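Local coordinates for dipeptide transport protein DPPA (Bacillus subtilis, PDB 1HI9) that hydrolyses N-terminal residues from peptides containing D-amino acids, as a zinc-dependent aminopeptidase whose ten subunits enclose the active sites in a central chamber, at residues A[2-7]-A[96-101]; A[39-44]-A[193-198]; A[153-158]-A[174-179]. All coordinates share one frame; numbering follows the deposited sequence.

Contact 1. Residues A[2-7]-A[96-101]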
loop_
_atom_site.group_PDB
_atom_site.type_symbol
_atom_site.label_atom_id
_atom_site.label_comp_id
_atom_site.label_asym_id
_atom_site.label_seq_id
_atom_site.Cartn_x
_atom_site.Cartn_y
_atom_site.Cartn_z
ATOM N N LYS A 2 -30.830 -38.349 15.562
ATOM C CA LYS A 2 -30.196 -37.160 14.998
ATOM C C LYS A 2 -29.461 -36.345 16.056
ATOM O O LYS A 2 -30.009 -36.033 17.113
ATOM C CB LYS A 2 -31.239 -36.270 14.314
ATOM C CG LYS A 2 -31.883 -36.900 13.098
ATOM C CD LYS A 2 -33.049 -36.073 12.578
ATOM C CE LYS A 2 -32.611 -34.750 11.979
ATOM N NZ LYS A 2 -33.787 -34.027 11.427
ATOM N N LEU A 3 -28.213 -36.003 15.761
ATOM C CA LEU A 3 -27.405 -35.216 16.672
ATOM C C LEU A 3 -27.031 -33.884 16.010
ATOM O O LEU A 3 -26.625 -33.843 14.848
ATOM C CB LEU A 3 -26.155 -36.011 17.059
ATOM C CG LEU A 3 -25.172 -35.480 18.113
ATOM C CD1 LEU A 3 -24.202 -34.545 17.457
ATOM C CD2 LEU A 3 -25.914 -34.794 19.248
ATOM N N TYR A 4 -27.201 -32.794 16.754
ATOM C CA TYR A 4 -26.882 -31.458 16.262
ATOM C C TYR A 4 -25.551 -30.981 16.819
ATOM O O TYR A 4 -25.294 -31.096 18.020
ATOM C CB TYR A 4 -27.947 -30.454 16.682
ATOM C CG TYR A 4 -27.689 -29.057 16.150
ATOM C CD1 TYR A 4 -28.033 -28.717 14.835
ATOM C CD2 TYR A 4 -27.089 -28.082 16.950
ATOM C CE1 TYR A 4 -27.789 -27.436 14.331
ATOM C CE2 TYR A 4 -26.838 -26.800 16.455
ATOM C CZ TYR A 4 -27.193 -26.484 15.149
ATOM O OH TYR A 4 -26.985 -25.209 14.667
ATOM N N MET A 5 -24.718 -30.415 15.950
ATOM C CA MET A 5 -23.413 -29.913 16.365
ATOM C C MET A 5 -23.185 -28.451 16.004
ATOM O O MET A 5 -23.381 -28.036 14.866
ATOM C CB MET A 5 -22.292 -30.750 15.747
ATOM C CG MET A 5 -21.892 -31.962 16.558
ATOM S SD MET A 5 -20.504 -32.865 15.829
ATOM C CE MET A 5 -19.181 -31.703 16.024
ATOM N N SER A 6 -22.777 -27.670 16.995
ATOM C CA SER A 6 -22.472 -26.264 16.793
ATOM C C SER A 6 -20.985 -26.173 17.064
ATOM O O SER A 6 -20.536 -26.473 18.173
ATOM C CB SER A 6 -23.234 -25.388 17.779
ATOM O OG SER A 6 -22.841 -24.033 17.647
ATOM N N VAL A 7 -20.216 -25.772 16.056
ATOM C CA VAL A 7 -18.774 -25.678 16.224
ATOM C C VAL A 7 -18.216 -24.261 16.131
ATOM O O VAL A 7 -18.311 -23.611 15.089
ATOM C CB VAL A 7 -18.027 -26.545 15.180
ATOM C CG1 VAL A 7 -16.558 -26.666 15.568
ATOM C CG2 VAL A 7 -18.672 -27.919 15.082
ATOM N N ARG A 96 -32.156 -35.451 18.849
ATOM C CA ARG A 96 -32.053 -36.159 20.116
ATOM C C ARG A 96 -31.232 -35.339 21.107
ATOM O O ARG A 96 -31.471 -35.383 22.314
ATOM C CB ARG A 96 -31.398 -37.533 19.879
ATOM C CG ARG A 96 -31.087 -38.389 21.127
ATOM C CD ARG A 96 -32.308 -39.021 21.825
ATOM N NE ARG A 96 -32.844 -38.157 22.847
ATOM C CZ ARG A 96 -32.836 -38.290 24.172
ATOM N NH1 ARG A 96 -33.401 -37.313 24.850
ATOM N NH2 ARG A 96 -32.326 -39.330 24.825
ATOM N N GLY A 97 -30.269 -34.581 20.595
ATOM C CA GLY A 97 -29.440 -33.779 21.469
ATOM C C GLY A 97 -28.516 -32.860 20.701
ATOM O O GLY A 97 -28.390 -32.958 19.477
ATOM N N ALA A 98 -27.866 -31.964 21.432
ATOM C CA ALA A 98 -26.951 -31.017 20.833
ATOM C C ALA A 98 -25.568 -31.153 21.439
ATOM O O ALA A 98 -25.426 -31.528 22.602
ATOM C CB ALA A 98 -27.471 -29.599 21.019
ATOM N N LEU A 99 -24.552 -30.851 20.633
ATOM C CA LEU A 99 -23.159 -30.930 21.065
ATOM C C LEU A 99 -22.450 -29.631 20.672
ATOM O O LEU A 99 -22.362 -29.298 19.491
ATOM C CB LEU A 99 -22.483 -32.127 20.394
ATOM C CG LEU A 99 -21.168 -32.653 20.986
ATOM C CD1 LEU A 99 -20.755 -33.947 20.272
ATOM C CD2 LEU A 99 -20.083 -31.613 20.844
ATOM N N PHE A 100 -21.959 -28.897 21.666
ATOM C CA PHE A 100 -21.253 -27.639 21.414
ATOM C C PHE A 100 -19.756 -27.921 21.433
ATOM O O PHE A 100 -19.231 -28.412 22.433
ATOM C CB PHE A 100 -21.608 -26.603 22.488
ATOM C CG PHE A 100 -23.058 -26.190 22.495
ATOM C CD1 PHE A 100 -23.537 -25.315 23.466
ATOM C CD2 PHE A 100 -23.940 -26.650 21.532
ATOM C CE1 PHE A 100 -24.867 -24.909 23.469
ATOM C CE2 PHE A 100 -25.266 -26.247 21.533
ATOM C CZ PHE A 100 -25.728 -25.376 22.501
ATOM N N LEU A 101 -19.078 -27.601 20.333
ATOM C CA LEU A 101 -17.639 -27.851 20.188
ATOM C C LEU A 101 -16.834 -26.575 19.983
ATOM O O LEU A 101 -17.269 -25.661 19.287
ATOM C CB LEU A 101 -17.396 -28.770 18.989
ATOM C CG LEU A 101 -16.405 -29.925 19.101
ATOM C CD1 LEU A 101 -16.242 -30.533 17.719
ATOM C CD2 LEU A 101 -15.065 -29.472 19.636
#

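Contact 2. Residues A[39-44]-A[193-198]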
loop_
_atom_site.group_PDB
_atom_site.type_symbol
_atom_site.label_atom_id
_atom_site.label_comp_id
_atom_site.label_asym_id
_atom_site.label_seq_id
_atom_site.Cartn_x
_atom_site.Cartn_y
_atom_site.Cartn_z
ATOM N N ALA A 39 -13.683 -31.587 14.968
ATOM C CA ALA A 39 -15.079 -31.925 14.760
ATOM C C ALA A 39 -15.225 -33.372 14.282
ATOM O O ALA A 39 -16.166 -34.066 14.675
ATOM C CB ALA A 39 -15.710 -30.967 13.741
ATOM N N ASN A 40 -14.303 -33.823 13.431
ATOM C CA ASN A 40 -14.370 -35.186 12.925
ATOM C C ASN A 40 -14.313 -36.200 14.057
ATOM O O ASN A 40 -15.012 -37.211 14.014
ATOM C CB ASN A 40 -13.252 -35.464 11.913
ATOM C CG ASN A 40 -13.506 -34.803 10.562
ATOM O OD1 ASN A 40 -14.653 -34.579 10.164
ATOM N ND2 ASN A 40 -12.432 -34.508 9.843
ATOM N N TYR A 41 -13.507 -35.933 15.079
ATOM C CA TYR A 41 -13.427 -36.878 16.187
ATOM C C TYR A 41 -14.815 -37.102 16.785
ATOM O O TYR A 41 -15.230 -38.241 17.006
ATOM C CB TYR A 41 -12.470 -36.381 17.269
ATOM C CG TYR A 41 -11.015 -36.544 16.918
ATOM C CD1 TYR A 41 -10.216 -35.436 16.672
ATOM C CD2 TYR A 41 -10.428 -37.808 16.868
ATOM C CE1 TYR A 41 -8.866 -35.572 16.394
ATOM C CE2 TYR A 41 -9.074 -37.958 16.586
ATOM C CZ TYR A 41 -8.294 -36.832 16.353
ATOM O OH TYR A 41 -6.945 -36.951 16.099
ATOM N N CYS A 42 -15.543 -36.014 17.024
ATOM C CA CYS A 42 -16.883 -36.119 17.596
ATOM C C CYS A 42 -17.878 -36.756 16.638
ATOM O O CYS A 42 -18.696 -37.586 17.037
ATOM C CB CYS A 42 -17.388 -34.742 18.025
ATOM S SG CYS A 42 -16.381 -33.986 19.330
ATOM N N ILE A 43 -17.815 -36.362 15.376
ATOM C CA ILE A 43 -18.705 -36.918 14.375
ATOM C C ILE A 43 -18.502 -38.433 14.265
ATOM O O ILE A 43 -19.466 -39.193 14.281
ATOM C CB ILE A 43 -18.451 -36.271 13.000
ATOM C CG1 ILE A 43 -18.731 -34.767 13.081
ATOM C CG2 ILE A 43 -19.350 -36.903 11.943
ATOM C CD1 ILE A 43 -18.264 -33.982 11.859
ATOM N N ALA A 44 -17.245 -38.857 14.158
ATOM C CA ALA A 44 -16.911 -40.267 14.047
ATOM C C ALA A 44 -17.470 -41.037 15.223
ATOM O O ALA A 44 -18.083 -42.087 15.052
ATOM C CB ALA A 44 -15.409 -40.448 13.984
ATOM N N LEU A 193 -9.755 -37.694 24.288
ATOM C CA LEU A 193 -10.635 -37.035 25.235
ATOM C C LEU A 193 -12.003 -36.783 24.609
ATOM O O LEU A 193 -13.034 -37.139 25.182
ATOM C CB LEU A 193 -10.025 -35.712 25.700
ATOM C CG LEU A 193 -10.887 -34.919 26.701
ATOM C CD1 LEU A 193 -11.177 -35.787 27.929
ATOM C CD2 LEU A 193 -10.171 -33.642 27.113
ATOM N N LEU A 194 -12.007 -36.180 23.426
ATOM C CA LEU A 194 -13.259 -35.880 22.734
ATOM C C LEU A 194 -14.015 -37.159 22.389
ATOM O O LEU A 194 -15.236 -37.223 22.532
ATOM C CB LEU A 194 -12.976 -35.071 21.462
ATOM C CG LEU A 194 -12.437 -33.645 21.694
ATOM C CD1 LEU A 194 -11.913 -33.047 20.396
ATOM C CD2 LEU A 194 -13.545 -32.787 22.270
ATOM N N THR A 195 -13.281 -38.176 21.940
ATOM C CA THR A 195 -13.880 -39.458 21.590
ATOM C C THR A 195 -14.585 -40.092 22.790
ATOM O O THR A 195 -15.752 -40.481 22.702
ATOM C CB THR A 195 -12.819 -40.437 21.064
ATOM O OG1 THR A 195 -12.220 -39.887 19.888
ATOM C CG2 THR A 195 -13.459 -41.784 20.718
ATOM N N GLU A 196 -13.870 -40.192 23.910
ATOM C CA GLU A 196 -14.427 -40.773 25.130
ATOM C C GLU A 196 -15.609 -39.946 25.629
ATOM O O GLU A 196 -16.686 -40.480 25.889
ATOM C CB GLU A 196 -13.365 -40.834 26.230
ATOM C CG GLU A 196 -12.043 -41.447 25.795
ATOM C CD GLU A 196 -10.975 -41.384 26.887
ATOM O OE1 GLU A 196 -10.867 -40.324 27.556
ATOM O OE2 GLU A 196 -10.239 -42.386 27.067
ATOM N N LYS A 197 -15.403 -38.638 25.749
ATOM C CA LYS A 197 -16.449 -37.750 26.226
ATOM C C LYS A 197 -17.703 -37.784 25.356
ATOM O O LYS A 197 -18.820 -37.740 25.865
ATOM C CB LYS A 197 -15.911 -36.326 26.315
ATOM C CG LYS A 197 -14.877 -36.136 27.405
ATOM C CD LYS A 197 -15.508 -36.142 28.791
ATOM C CE LYS A 197 -14.465 -35.832 29.854
ATOM N NZ LYS A 197 -15.077 -35.651 31.202
ATOM N N THR A 198 -17.524 -37.856 24.044
ATOM C CA THR A 198 -18.672 -37.891 23.151
ATOM C C THR A 198 -19.435 -39.193 23.368
ATOM O O THR A 198 -20.672 -39.204 23.389
ATOM C CB THR A 198 -18.244 -37.788 21.675
ATOM O OG1 THR A 198 -17.567 -36.546 21.459
ATOM C CG2 THR A 198 -19.455 -37.860 20.764
HETATM O O HOH W 1 -13.578 -40.169 17.192
#

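Contact 3. Residues A[153-158]-A[174-179]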
loop_
_atom_site.group_PDB
_atom_site.type_symbol
_atom_site.label_atom_id
_atom_site.label_comp_id
_atom_site.label_asym_id
_atom_site.label_seq_id
_atom_site.Cartn_x
_atom_site.Cartn_y
_atom_site.Cartn_z
ATOM N N GLY A 153 -14.385 -27.364 24.936
ATOM C CA GLY A 153 -13.693 -26.099 24.787
ATOM C C GLY A 153 -12.609 -26.042 25.844
ATOM O O GLY A 153 -12.020 -27.072 26.178
ATOM N N ASP A 154 -12.328 -24.857 26.371
ATOM C CA ASP A 154 -11.316 -24.737 27.411
ATOM C C ASP A 154 -11.951 -25.096 28.758
ATOM O O ASP A 154 -13.151 -25.354 28.837
ATOM C CB ASP A 154 -10.754 -23.311 27.460
ATOM C CG ASP A 154 -11.738 -22.306 28.065
ATOM O OD1 ASP A 154 -12.926 -22.320 27.697
ATOM O OD2 ASP A 154 -11.306 -21.502 28.896
ATOM N N ASP A 155 -11.144 -25.112 29.812
ATOM C CA ASP A 155 -11.634 -25.449 31.135
ATOM C C ASP A 155 -12.680 -24.464 31.619
ATOM O O ASP A 155 -13.600 -24.865 32.313
ATOM C CB ASP A 155 -10.472 -25.512 32.128
ATOM C CG ASP A 155 -9.769 -24.160 32.312
ATOM O OD1 ASP A 155 -9.381 -23.531 31.293
ATOM O OD2 ASP A 155 -9.603 -23.749 33.484
ATOM N N ARG A 156 -12.557 -23.187 31.255
ATOM C CA ARG A 156 -13.540 -22.195 31.702
ATOM C C ARG A 156 -14.905 -22.348 31.036
ATOM O O ARG A 156 -15.941 -22.084 31.656
ATOM C CB ARG A 156 -13.036 -20.766 31.471
ATOM C CG ARG A 156 -11.723 -20.419 32.157
ATOM C CD ARG A 156 -11.599 -20.913 33.600
ATOM N NE ARG A 156 -12.570 -20.346 34.513
ATOM C CZ ARG A 156 -12.333 -19.918 35.749
ATOM N NH1 ARG A 156 -11.117 -19.957 36.293
ATOM N NH2 ARG A 156 -13.355 -19.454 36.448
ATOM N N ALA A 157 -14.911 -22.757 29.771
ATOM C CA ALA A 157 -16.168 -22.948 29.053
ATOM C C ALA A 157 -16.861 -24.161 29.640
ATOM O O ALA A 157 -18.084 -24.195 29.759
ATOM C CB ALA A 157 -15.906 -23.162 27.564
ATOM N N ALA A 158 -16.066 -25.158 30.013
ATOM C CA ALA A 158 -16.610 -26.380 30.584
ATOM C C ALA A 158 -17.285 -26.062 31.913
ATOM O O ALA A 158 -18.390 -26.511 32.174
ATOM C CB ALA A 158 -15.496 -27.406 30.785
ATOM N N LYS A 174 -8.192 -27.877 26.617
ATOM C CA LYS A 174 -7.057 -27.040 26.975
ATOM C C LYS A 174 -7.345 -26.260 28.257
ATOM O O LYS A 174 -8.500 -26.057 28.616
ATOM C CB LYS A 174 -6.723 -26.076 25.823
ATOM C CG LYS A 174 -7.890 -25.212 25.359
ATOM C CD LYS A 174 -7.509 -24.363 24.163
ATOM C CE LYS A 174 -8.717 -23.614 23.609
ATOM N NZ LYS A 174 -8.395 -22.797 22.384
ATOM N N GLN A 175 -6.284 -25.837 28.938
ATOM C CA GLN A 175 -6.400 -25.080 30.178
ATOM C C GLN A 175 -6.066 -23.613 29.943
ATOM O O GLN A 175 -5.029 -23.289 29.359
ATOM C CB GLN A 175 -5.440 -25.626 31.235
ATOM C CG GLN A 175 -5.673 -27.068 31.618
ATOM C CD GLN A 175 -6.984 -27.274 32.341
ATOM O OE1 GLN A 175 -7.275 -26.584 33.322
ATOM N NE2 GLN A 175 -7.777 -28.237 31.877
ATOM N N THR A 176 -6.942 -22.724 30.406
ATOM C CA THR A 176 -6.735 -21.289 30.241
ATOM C C THR A 176 -5.715 -20.728 31.235
ATOM O O THR A 176 -5.796 -20.997 32.428
ATOM C CB THR A 176 -8.066 -20.532 30.419
ATOM O OG1 THR A 176 -8.902 -20.759 29.278
ATOM C CG2 THR A 176 -7.816 -19.039 30.601
ATOM N N ILE A 177 -4.752 -19.964 30.730
ATOM C CA ILE A 177 -3.754 -19.324 31.574
ATOM C C ILE A 177 -4.011 -17.807 31.549
ATOM O O ILE A 177 -3.857 -17.124 32.565
ATOM C CB ILE A 177 -2.319 -19.640 31.094
ATOM C CG1 ILE A 177 -2.040 -21.140 31.287
ATOM C CG2 ILE A 177 -1.291 -18.806 31.877
ATOM C CD1 ILE A 177 -0.666 -21.593 30.782
ATOM N N SER A 178 -4.410 -17.291 30.386
ATOM C CA SER A 178 -4.741 -15.874 30.206
ATOM C C SER A 178 -5.731 -15.791 29.046
ATOM O O SER A 178 -6.100 -16.813 28.459
ATOM C CB SER A 178 -3.503 -15.032 29.887
ATOM O OG SER A 178 -3.202 -15.042 28.510
ATOM N N ARG A 179 -6.171 -14.588 28.711
ATOM C CA ARG A 179 -7.120 -14.455 27.617
ATOM C C ARG A 179 -6.473 -14.816 26.269
ATOM O O ARG A 179 -7.169 -15.039 25.285
ATOM C CB ARG A 179 -7.690 -13.033 27.581
ATOM C CG ARG A 179 -8.901 -12.855 26.669
ATOM C CD ARG A 179 -9.700 -11.655 27.120
ATOM N NE ARG A 179 -10.841 -11.372 26.271
ATOM C CZ ARG A 179 -10.771 -10.703 25.128
ATOM N NH1 ARG A 179 -9.599 -10.256 24.696
ATOM N NH2 ARG A 179 -11.881 -10.456 24.431
#

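Contact 1. Residues A[2-7]-A[96-101]
M5 and L99 leave their strands on the same face of the sheet and run side by side in the same direction, M5 CG lying 3.9 Å from L99 CB. L101 and V7 stand alongside each other on that face too. M5 bends at chi3 (67°), which brings its methyl CE to 3.6 Å from L101 CD1. L3 comes across at a slant, CD1 toward L99 CB, while its CD2 sits over the G97 peptide. Helix 28-48 packs on this layer, I43 against M5 and C42 against L101. Y4, A98, S6 and F100 take the other face: A98 CB lies near the plane of the Y4 ring, at its edge, and S6 CB is 4.0 Å from F100 CD2. S6 OG is held by S59, Y103 and the M87 carbonyl, and Y4 OH by the E89 carbonyl. Backbone bonds alternate in parallel fashion: Y4 N to G97 O, L99 N to Y4 O, S6 N to L99 O, and L101 N to S6 O (2.8 Å, 177°). With the segment axes 4.6 Å apart and at 24°, these are adjacent, parallel central strands of a mixed, helix-flanked alpha/beta sheet, whose 2-7 strand leads directly into zinc ligand D8.

Contact 2. Residues A[39-44]-A[193-198]
Y41 overlaps L194 through its CB, 4.4 Å from L194 CB, while its ring leads away from the other helix and crosses the T195 side chain at a slant, CD2 being 4.1 Å from T195 OG1. The carbonyl of Y41 itself meets the same threonine through a water, which donates to Y41 O (2.5 Å) and to T195 OG1 (3.0 Å) and sits in the ring plane at the Y41 edge. T195 OG1 is also bonded to the G191 carbonyl of its own helix. Deeper in the interface C42 points its sulfur between L194 and T198: SG is 4.2 Å from L194 CB and 3.5 Å from T198 OG1. The threonine oxygen stands anti to its carbonyl carbon, beside the backbone N (chi1 -61°), from where it donates a hydrogen bond to L194 O at 2.7 Å. That carbonyl takes T198 N as well, the two donors arriving from opposite faces of its plane. On the sheet side L194 reaches A171, V173, M150 and A152, and C42 packs on L101, so helices 28-48 and 187-203 both rest on the sheet, their segment axes 8.6 Å apart and inclined by 33°. The chemistry divides by depth: the sulfur meets aliphatic carbon and a hydroxyl already committed to its own helix, whereas toward the partly exposed Y41 and T195 a water joins the two helices.

Contact 3. Residues A[153-158]-A[174-179]
This is a polar contact within the beta-alpha-beta unit 148-152, 155-162, 169-176, where the chain leaves one parallel strand for its helix beside the end of the next. D154 is the N-cap of that helix: OD1 accepts A157 N at 2.9 Å from above the carboxylate plane, and OD2 takes a weak bond from R156 N. OD2 also receives T176 OG1 at 2.5 Å, on its anti side and 17° out of plane. The carboxylate can serve both because its CG lies between the backbone N and the carbonyl carbon (chi1 73°), folded back over the first turn. D155 crosses T176 at about a right angle, its OD1 accepting T176 N at 2.7 Å (165°) from above the carboxylate plane, while its CB lies 3.6 Å from Q175 OE1. An alanine at D154 would remove both carboxylate oxygens and is likely to leave A157 N without its side-chain cap and T176 OG1 without its acceptor. T176 OG1 additionally takes the V112 amide, and K174 NZ bonds the carbonyls of E10, I12 and L15. D154 thus accepts hydrogen bonds from helix amides and the T176 hydroxyl, D155 from the strand amide, and the helix N-terminus would probably stabilise negative charge on D154.

In the fold
Contacts 1 and 2 are stacked layers, sheet and helices, with centres 12 Å apart: L101 CD1 lies 3.5 Å from A39 CA, and M5 SD lies 3.8 Å from I43 CG1, so helix 28-48 serves both. Contact 3 touches neither, its nearest atoms being about 6 Å from each, yet it reaches the same sheet as contact 1 and is nested along the chain inside the loop that contact 2 closes. Two contacts approach the zinc site. In contact 1 the S6 side chain is about 8 Å from a zinc ion; in contact 3 that of D154 is about 10 Å from one and about 5 Å from the side chain of ligand H104. Contact 2 lies away from it.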